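Local coordinates for putative non-ribosomal peptide synthetase (Actinomadura parvosata subsp. kistnae, PDB 6M7L), which probably does not form peptide bonds itself but, as a condensation-like domain of a putative non-ribosomal peptide synthetase, may recruit partner enzymes as X-domains do, at residues Pro21-Ala26 and Trp193-Leu198; Ala152-Ser157 and Gly313-Trp318; Thr274-Ala279 and Ala452-Val457. All blocks are in the same frame, centred on the assembly; numbering follows the deposited sequence.

Interaction 1: Pro21-Ala26 and Trp193-Leu198; sequences PLPVTA and WERELL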
loop_
_atom_site.group_PDB
_atom_site.type_symbol
_atom_site.label_atom_id
_atom_site.label_comp_id
_atom_site.label_asym_id
_atom_site.label_seq_id
_atom_site.Cartn_x
_atom_site.Cartn_y
_atom_site.Cartn_z
ATOM N N PRO A 21 35.278 -7.721 11.131
ATOM C CA PRO A 21 34.827 -8.980 10.529
ATOM C C PRO A 21 33.309 -9.148 10.601
ATOM O O PRO A 21 32.804 -9.853 11.477
ATOM C CB PRO A 21 35.537 -10.039 11.374
ATOM C CG PRO A 21 35.685 -9.396 12.715
ATOM C CD PRO A 21 35.897 -7.926 12.453
ATOM N N LEU A 22 32.592 -8.503 9.684
ATOM C CA LEU A 22 31.135 -8.554 9.683
ATOM C C LEU A 22 30.662 -9.756 8.880
ATOM O O LEU A 22 30.922 -9.821 7.671
ATOM C CB LEU A 22 30.556 -7.276 9.100
ATOM C CG LEU A 22 29.040 -7.116 9.215
ATOM C CD1 LEU A 22 28.596 -7.238 10.666
ATOM C CD2 LEU A 22 28.604 -5.784 8.632
ATOM N N PRO A 23 29.971 -10.714 9.491
ATOM C CA PRO A 23 29.576 -11.922 8.761
ATOM C C PRO A 23 28.452 -11.651 7.774
ATOM O O PRO A 23 27.701 -10.678 7.886
ATOM C CB PRO A 23 29.110 -12.866 9.873
ATOM C CG PRO A 23 28.614 -11.949 10.935
ATOM C CD PRO A 23 29.527 -10.749 10.895
ATOM N N VAL A 24 28.347 -12.538 6.794
ATOM C CA VAL A 24 27.229 -12.546 5.877
ATOM C C VAL A 24 26.247 -13.618 6.331
ATOM O O VAL A 24 26.498 -14.360 7.276
ATOM C CB VAL A 24 27.680 -12.773 4.413
ATOM C CG1 VAL A 24 28.785 -11.799 4.042
ATOM C CG2 VAL A 24 28.123 -14.216 4.202
ATOM N N THR A 25 25.104 -13.697 5.658
ATOM C CA THR A 25 24.086 -14.683 5.978
ATOM C C THR A 25 24.200 -15.885 5.048
ATOM O O THR A 25 24.928 -15.872 4.053
ATOM C CB THR A 25 22.690 -14.064 5.883
ATOM O OG1 THR A 25 22.410 -13.705 4.525
ATOM C CG2 THR A 25 22.596 -12.826 6.759
ATOM N N ALA A 26 23.464 -16.942 5.397
ATOM C CA ALA A 26 23.447 -18.139 4.565
ATOM C C ALA A 26 22.956 -17.822 3.158
ATOM O O ALA A 26 23.533 -18.293 2.169
ATOM C CB ALA A 26 22.571 -19.215 5.210
ATOM N N TRP A 193 22.539 -11.595 14.123
ATOM C CA TRP A 193 21.472 -12.388 14.726
ATOM C C TRP A 193 21.402 -13.777 14.107
ATOM O O TRP A 193 21.122 -14.761 14.801
ATOM C CB TRP A 193 20.131 -11.668 14.577
ATOM C CG TRP A 193 18.945 -12.498 14.991
ATOM C CD1 TRP A 193 18.413 -12.602 16.245
ATOM C CD2 TRP A 193 18.143 -13.336 14.146
ATOM N NE1 TRP A 193 17.333 -13.452 16.233
ATOM C CE2 TRP A 193 17.145 -13.917 14.957
ATOM C CE3 TRP A 193 18.174 -13.654 12.783
ATOM C CZ2 TRP A 193 16.187 -14.795 14.450
ATOM C CZ3 TRP A 193 17.220 -14.526 12.282
ATOM C CH2 TRP A 193 16.241 -15.085 13.115
ATOM N N GLU A 194 21.652 -13.879 12.801
ATOM C CA GLU A 194 21.690 -15.194 12.175
ATOM C C GLU A 194 22.929 -15.970 12.602
ATOM O O GLU A 194 22.855 -17.179 12.833
ATOM C CB GLU A 194 21.634 -15.069 10.653
ATOM C CG GLU A 194 21.685 -16.414 9.937
ATOM C CD GLU A 194 21.341 -16.315 8.465
ATOM O OE1 GLU A 194 20.752 -15.291 8.060
ATOM O OE2 GLU A 194 21.659 -17.262 7.714
ATOM N N ARG A 195 24.076 -15.298 12.716
ATOM C CA ARG A 195 25.271 -15.996 13.177
ATOM C C ARG A 195 25.115 -16.474 14.613
ATOM O O ARG A 195 25.746 -17.461 15.011
ATOM C CB ARG A 195 26.505 -15.103 13.041
ATOM C CG ARG A 195 27.828 -15.858 13.157
ATOM C CD ARG A 195 29.022 -14.920 13.076
ATOM N NE ARG A 195 29.059 -13.990 14.200
ATOM C CZ ARG A 195 29.966 -13.029 14.346
ATOM N NH1 ARG A 195 29.921 -12.229 15.403
ATOM N NH2 ARG A 195 30.916 -12.867 13.435
ATOM N N GLU A 196 24.268 -15.805 15.398
ATOM C CA GLU A 196 24.072 -16.165 16.795
ATOM C C GLU A 196 23.138 -17.363 16.923
ATOM O O GLU A 196 23.599 -18.504 17.032
ATOM C CB GLU A 196 23.521 -14.975 17.582
ATOM C CG GLU A 196 23.983 -14.915 19.027
ATOM C CD GLU A 196 25.450 -14.538 19.155
ATOM O OE1 GLU A 196 26.307 -15.448 19.199
ATOM O OE2 GLU A 196 25.746 -13.324 19.202
ATOM N N LEU A 197 21.826 -17.119 16.904
ATOM C CA LEU A 197 20.856 -18.200 17.053
ATOM C C LEU A 197 20.917 -19.124 15.841
ATOM O O LEU A 197 20.015 -19.128 14.995
ATOM C CB LEU A 197 19.445 -17.642 17.259
ATOM C CG LEU A 197 19.247 -16.807 18.535
ATOM C CD1 LEU A 197 17.770 -16.689 18.902
ATOM C CD2 LEU A 197 20.049 -17.373 19.702
ATOM N N LEU A 198 21.989 -19.915 15.780
ATOM C CA LEU A 198 22.333 -20.805 14.678
ATOM C C LEU A 198 23.687 -21.421 14.997
ATOM O O LEU A 198 24.075 -22.444 14.422
ATOM C CB LEU A 198 22.399 -20.056 13.348
ATOM C CG LEU A 198 22.017 -20.776 12.056
ATOM C CD1 LEU A 198 20.555 -20.518 11.752
ATOM C CD2 LEU A 198 22.902 -20.327 10.901
#
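Arg195 reaches from helix 187-196 to lie across Pro23, the two side chains crossing at about a right angle. CB and CG of Arg195 carry the chain outward, CG standing anti to the backbone N (chi1 -165°), and the first atom to touch is Arg195 CD, 3.7 Å from Pro23 CG. There the chain bends, chi3 64°, and this turn lays the guanidinium over the proline: Arg195 NE passes Pro23 CG at 3.9 Å and Arg195 CZ stays 3.8 Å from the same atom. At the tip, Arg195 NH2 rests 3.5 Å from Pro23 CG, which covers one face of the group. One residue earlier, Glu194 turns to a different task. Thr25 is the N-cap of helix 26-34, and because Gln28 OE1 accepts from Thr25 N while the threonine side chain caps a backbone N, the start of the helix is consistent with a capping box. Glu194 OE2 adds a further acceptor, probably favoured by the helix dipole, taking Ala26 N at 3.0 Å in a nearly straight bond (166°) that arrives from above the carboxylate plane. Glu194 OE1 meanwhile lies beside the threonine, 3.2 Å from Thr25 CB.

Interaction 2: Ala152-Ser157 and Gly313-Trp318; sequences AADEES and GPFSRW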
loop_
_atom_site.group_PDB
_atom_site.type_symbol
_atom_site.label_atom_id
_atom_site.label_comp_id
_atom_site.label_asym_id
_atom_site.label_seq_id
_atom_site.Cartn_x
_atom_site.Cartn_y
_atom_site.Cartn_z
ATOM N N ALA A 152 21.444 -8.403 -1.523
ATOM C CA ALA A 152 21.106 -7.223 -0.747
ATOM C C ALA A 152 19.622 -6.906 -0.710
ATOM O O ALA A 152 19.198 -6.160 0.177
ATOM C CB ALA A 152 21.844 -5.994 -1.291
ATOM N N ALA A 153 18.828 -7.444 -1.631
ATOM C CA ALA A 153 17.433 -7.049 -1.755
ATOM C C ALA A 153 16.603 -8.249 -2.181
ATOM O O ALA A 153 16.994 -8.983 -3.095
ATOM C CB ALA A 153 17.281 -5.907 -2.767
ATOM N N ASP A 154 15.467 -8.448 -1.520
ATOM C CA ASP A 154 14.533 -9.498 -1.889
ATOM C C ASP A 154 13.394 -8.894 -2.713
ATOM O O ASP A 154 13.458 -7.739 -3.147
ATOM C CB ASP A 154 14.031 -10.232 -0.640
ATOM C CG ASP A 154 13.302 -9.321 0.338
ATOM O OD1 ASP A 154 13.198 -8.103 0.080
ATOM O OD2 ASP A 154 12.830 -9.831 1.378
ATOM N N GLU A 155 12.340 -9.682 -2.942
ATOM C CA GLU A 155 11.204 -9.186 -3.713
ATOM C C GLU A 155 10.548 -8.002 -3.010
ATOM O O GLU A 155 10.279 -6.966 -3.630
ATOM C CB GLU A 155 10.191 -10.308 -3.942
ATOM C CG GLU A 155 9.307 -10.111 -5.170
ATOM C CD GLU A 155 8.027 -10.932 -5.118
ATOM O OE1 GLU A 155 7.088 -10.526 -4.400
ATOM O OE2 GLU A 155 7.961 -11.984 -5.790
ATOM N N GLU A 156 10.298 -8.137 -1.705
ATOM C CA GLU A 156 9.660 -7.071 -0.940
ATOM C C GLU A 156 10.522 -5.820 -0.853
ATOM O O GLU A 156 9.983 -4.728 -0.650
ATOM C CB GLU A 156 9.323 -7.559 0.470
ATOM C CG GLU A 156 8.243 -8.633 0.530
ATOM C CD GLU A 156 8.717 -9.969 -0.001
ATOM O OE1 GLU A 156 9.911 -10.288 0.180
ATOM O OE2 GLU A 156 7.906 -10.691 -0.616
ATOM N N SER A 157 11.844 -5.952 -0.995
ATOM C CA SER A 157 12.720 -4.791 -0.922
ATOM C C SER A 157 12.522 -3.839 -2.091
ATOM O O SER A 157 12.844 -2.653 -1.966
ATOM C CB SER A 157 14.185 -5.229 -0.860
ATOM O OG SER A 157 14.490 -5.835 0.386
ATOM N N GLY A 313 16.713 -5.891 2.341
ATOM C CA GLY A 313 17.527 -7.025 2.707
ATOM C C GLY A 313 17.115 -8.303 2.005
ATOM O O GLY A 313 15.992 -8.435 1.512
ATOM N N PRO A 314 18.030 -9.271 1.935
ATOM C CA PRO A 314 17.679 -10.602 1.402
ATOM C C PRO A 314 16.957 -11.443 2.446
ATOM O O PRO A 314 17.482 -12.416 2.999
ATOM C CB PRO A 314 19.049 -11.172 1.021
ATOM C CG PRO A 314 19.977 -10.561 2.009
ATOM C CD PRO A 314 19.468 -9.164 2.241
ATOM N N PHE A 315 15.717 -11.060 2.740
ATOM C CA PHE A 315 14.925 -11.730 3.762
ATOM C C PHE A 315 14.093 -12.881 3.215
ATOM O O PHE A 315 13.352 -13.503 3.983
ATOM C CB PHE A 315 13.999 -10.730 4.460
ATOM C CG PHE A 315 14.711 -9.569 5.093
ATOM C CD1 PHE A 315 15.585 -9.764 6.151
ATOM C CD2 PHE A 315 14.485 -8.278 4.645
ATOM C CE1 PHE A 315 16.234 -8.692 6.737
ATOM C CE2 PHE A 315 15.128 -7.202 5.228
ATOM C CZ PHE A 315 16.004 -7.410 6.276
ATOM N N SER A 316 14.184 -13.167 1.918
ATOM C CA SER A 316 13.465 -14.297 1.346
ATOM C C SER A 316 13.823 -15.580 2.080
ATOM O O SER A 316 15.000 -15.916 2.235
ATOM C CB SER A 316 13.793 -14.441 -0.144
ATOM O OG SER A 316 13.265 -13.366 -0.900
ATOM N N ARG A 317 12.800 -16.283 2.549
ATOM C CA ARG A 317 12.953 -17.608 3.129
ATOM C C ARG A 317 12.289 -18.619 2.208
ATOM O O ARG A 317 11.164 -18.399 1.747
ATOM C CB ARG A 317 12.339 -17.680 4.527
ATOM C CG ARG A 317 13.074 -16.871 5.583
ATOM C CD ARG A 317 12.238 -16.780 6.846
ATOM N NE ARG A 317 10.956 -16.138 6.579
ATOM C CZ ARG A 317 9.870 -16.293 7.330
ATOM N NH1 ARG A 317 9.904 -17.080 8.396
ATOM N NH2 ARG A 317 8.746 -15.667 7.007
ATOM N N TRP A 318 12.987 -19.712 1.930
ATOM C CA TRP A 318 12.467 -20.781 1.096
ATOM C C TRP A 318 12.182 -22.004 1.955
ATOM O O TRP A 318 12.919 -22.296 2.901
ATOM C CB TRP A 318 13.444 -21.127 -0.028
ATOM C CG TRP A 318 13.428 -20.116 -1.134
ATOM C CD1 TRP A 318 14.204 -18.999 -1.238
ATOM C CD2 TRP A 318 12.576 -20.121 -2.287
ATOM N NE1 TRP A 318 13.895 -18.313 -2.388
ATOM C CE2 TRP A 318 12.899 -18.982 -3.050
ATOM C CE3 TRP A 318 11.577 -20.982 -2.750
ATOM C CZ2 TRP A 318 12.258 -18.682 -4.250
ATOM C CZ3 TRP A 318 10.940 -20.682 -3.943
ATOM C CH2 TRP A 318 11.283 -19.542 -4.678
#
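Asp154 stands at the aspartate of the condensation-domain HHxxxDG signature, here probably degenerate: arginine replaces the second histidine and Glu155 the glycine, consistent with an inactive member. The residue meets the Gly313-Ser316 loop leading into strand 317-324 and is also the N-cap of helix 155-172. Its CG sits between the backbone N and the carbonyl carbon (chi1 60°), bringing OD1 over the first helical turn. Asp154 OD1 accepts from Ser157 N at 2.8 Å and from Ser157 OG, the two donors on opposite faces of the carboxylate plane; Arg301 adds a salt bridge to it. Ser157 OG in turn accepts across the contact from Gly313 N at 3.0 Å, nearly straight (168°). Weak bonds run from Asp154 N to Gly313 O and from Phe315 N to Asp154 OD2. Asp154 OD2 lies 3.4 Å from Phe315 CB and, near the ring plane, at the phenyl edge. Ser316 OG, bonded to Arg298, lies 3.2 Å from Asp154 CB. An alanine in place of Asp154 removes the carboxylate, which would probably leave Ser157 without its capping acceptor and Arg301 without this charge partner. Surviving the altered signature, a motif aspartate salt-bridged to an arginine is typical of the condensation-domain fold.

Interaction 3: Thr274-Ala279 and Ala452-Val457; sequences TAVHAA and ALLEQV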
loop_
_atom_site.group_PDB
_atom_site.type_symbol
_atom_site.label_atom_id
_atom_site.label_comp_id
_atom_site.label_asym_id
_atom_site.label_seq_id
_atom_site.Cartn_x
_atom_site.Cartn_y
_atom_site.Cartn_z
ATOM N N THR A 274 -2.844 -25.938 -0.038
ATOM C CA THR A 274 -2.747 -27.386 0.116
ATOM C C THR A 274 -3.433 -28.111 -1.036
ATOM O O THR A 274 -2.968 -29.166 -1.479
ATOM C CB THR A 274 -3.352 -27.811 1.456
ATOM O OG1 THR A 274 -2.806 -27.003 2.506
ATOM C CG2 THR A 274 -3.042 -29.272 1.742
ATOM N N ALA A 275 -4.539 -27.555 -1.537
ATOM C CA ALA A 275 -5.246 -28.194 -2.644
ATOM C C ALA A 275 -4.423 -28.155 -3.927
ATOM O O ALA A 275 -4.338 -29.158 -4.646
ATOM C CB ALA A 275 -6.602 -27.525 -2.855
ATOM N N VAL A 276 -3.813 -27.009 -4.233
ATOM C CA VAL A 276 -2.981 -26.911 -5.429
ATOM C C VAL A 276 -1.667 -27.659 -5.229
ATOM O O VAL A 276 -1.130 -28.260 -6.167
ATOM C CB VAL A 276 -2.747 -25.433 -5.794
ATOM C CG1 VAL A 276 -1.872 -25.319 -7.037
ATOM C CG2 VAL A 276 -4.074 -24.724 -6.006
ATOM N N HIS A 277 -1.130 -27.631 -4.006
ATOM C CA HIS A 277 0.069 -28.405 -3.693
ATOM C C HIS A 277 -0.148 -29.884 -3.984
ATOM O O HIS A 277 0.686 -30.531 -4.627
ATOM C CB HIS A 277 0.449 -28.182 -2.226
ATOM C CG HIS A 277 1.688 -28.900 -1.787
ATOM N ND1 HIS A 277 2.407 -29.737 -2.613
ATOM C CD2 HIS A 277 2.336 -28.900 -0.598
ATOM C CE1 HIS A 277 3.441 -30.226 -1.950
ATOM N NE2 HIS A 277 3.421 -29.731 -0.725
ATOM N N ALA A 278 -1.274 -30.434 -3.522
ATOM C CA ALA A 278 -1.562 -31.845 -3.756
ATOM C C ALA A 278 -1.726 -32.131 -5.244
ATOM O O ALA A 278 -1.178 -33.111 -5.763
ATOM C CB ALA A 278 -2.811 -32.262 -2.981
ATOM N N ALA A 279 -2.477 -31.280 -5.948
ATOM C CA ALA A 279 -2.673 -31.472 -7.381
ATOM C C ALA A 279 -1.345 -31.436 -8.127
ATOM O O ALA A 279 -1.046 -32.325 -8.931
ATOM C CB ALA A 279 -3.626 -30.410 -7.924
ATOM N N ALA A 452 -6.363 -29.415 -16.170
ATOM C CA ALA A 452 -7.150 -30.637 -16.283
ATOM C C ALA A 452 -7.111 -31.430 -14.984
ATOM O O ALA A 452 -8.149 -31.879 -14.483
ATOM C CB ALA A 452 -6.639 -31.484 -17.449
ATOM N N LEU A 453 -5.916 -31.601 -14.418
ATOM C CA LEU A 453 -5.788 -32.344 -13.169
ATOM C C LEU A 453 -6.540 -31.655 -12.036
ATOM O O LEU A 453 -7.199 -32.317 -11.225
ATOM C CB LEU A 453 -4.312 -32.515 -12.816
ATOM C CG LEU A 453 -4.036 -33.367 -11.578
ATOM C CD1 LEU A 453 -4.811 -34.657 -11.671
ATOM C CD2 LEU A 453 -2.557 -33.649 -11.444
ATOM N N LEU A 454 -6.451 -30.324 -11.964
ATOM C CA LEU A 454 -7.191 -29.576 -10.951
ATOM C C LEU A 454 -8.690 -29.814 -11.081
ATOM O O LEU A 454 -9.382 -30.050 -10.085
ATOM C CB LEU A 454 -6.879 -28.084 -11.069
ATOM C CG LEU A 454 -5.496 -27.593 -10.648
ATOM C CD1 LEU A 454 -5.225 -26.236 -11.264
ATOM C CD2 LEU A 454 -5.403 -27.517 -9.137
ATOM N N GLU A 455 -9.208 -29.749 -12.308
ATOM C CA GLU A 455 -10.632 -29.973 -12.521
ATOM C C GLU A 455 -11.032 -31.405 -12.192
ATOM O O GLU A 455 -12.144 -31.641 -11.707
ATOM C CB GLU A 455 -11.003 -29.634 -13.965
ATOM C CG GLU A 455 -10.856 -28.162 -14.312
ATOM C CD GLU A 455 -11.144 -27.872 -15.772
ATOM O OE1 GLU A 455 -10.980 -28.787 -16.607
ATOM O OE2 GLU A 455 -11.538 -26.727 -16.085
ATOM N N GLN A 456 -10.141 -32.368 -12.434
ATOM C CA GLN A 456 -10.483 -33.764 -12.188
ATOM C C GLN A 456 -10.565 -34.060 -10.697
ATOM O O GLN A 456 -11.581 -34.573 -10.212
ATOM C CB GLN A 456 -9.468 -34.683 -12.865
ATOM C CG GLN A 456 -9.751 -36.161 -12.658
ATOM C CD GLN A 456 -8.915 -37.042 -13.559
ATOM O OE1 GLN A 456 -8.011 -36.563 -14.245
ATOM N NE2 GLN A 456 -9.215 -38.335 -13.570
ATOM N N VAL A 457 -9.503 -33.747 -9.948
ATOM C CA VAL A 457 -9.489 -34.073 -8.525
ATOM C C VAL A 457 -10.524 -33.251 -7.767
ATOM O O VAL A 457 -11.004 -33.672 -6.708
ATOM C CB VAL A 457 -8.078 -33.883 -7.937
ATOM C CG1 VAL A 457 -7.082 -34.801 -8.635
ATOM C CG2 VAL A 457 -7.644 -32.428 -8.036
#
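Two helices carry this contact, and the segments Thr274-Ala279 and Ala452-Val457 cross steeply: their axes come within 10.1 Å, with N-to-C directions 113° apart. The nearest CA atoms across the pair are those of Ala279 and Leu454, 6.1 Å apart, a closeness consistent with the small side chain of Ala279. Ala279 CB points at the opposing helix and meets Leu454 CD2 at 3.6 Å. The leucine gets there through its far end rather than its base: CG stands anti to the carbonyl carbon (chi1 -71°), and the CD2 branch swings in over the alanine. Leu454 CD2 also lies 4.4 Å from Val276 CG2, so one leucine branch spans residues one helical turn apart. Val457 CG2, a turn further along helix 440-459, reaches Ala279 CB more loosely at 4.5 Å. Leu453 comes to the other end of the alanine, its CD2 branch lying against the carbonyl oxygen of Ala279, and it also packs on Met282 and Leu283 of the following turn. Leu261 of helix 255-267 and Phe331 of helix 331-346 add to the apolar cluster. Apolar packing round a small residue at a helix crossing belongs here to the helical layer of the C-terminal lobe in the condensation-domain fold.

In the fold
The segments of interaction 1 and interaction 2 alternate along the chain, as do those of 2 and 3, whereas interaction 1 closes before interaction 3 opens. Interactions 1 and 2 are near neighbours, with centres about 16 Å apart, and share elements: helix 26-34 starts in the first and lays Arg27 and Gln28 on Pro314 of the second, while Tyr190 of helix 187-196 meets Phe315 edge-to-face. Interaction 3 is more remote, its centre about 40 Å from that of interaction 1 and 29 Å from that of interaction 2. In the two-lobed condensation fold, interaction 1 is a surface contact of the first modelled residues, interaction 2 joins the N-terminal half to the C-terminal half, and interaction 3 is core within the C-terminal lobe.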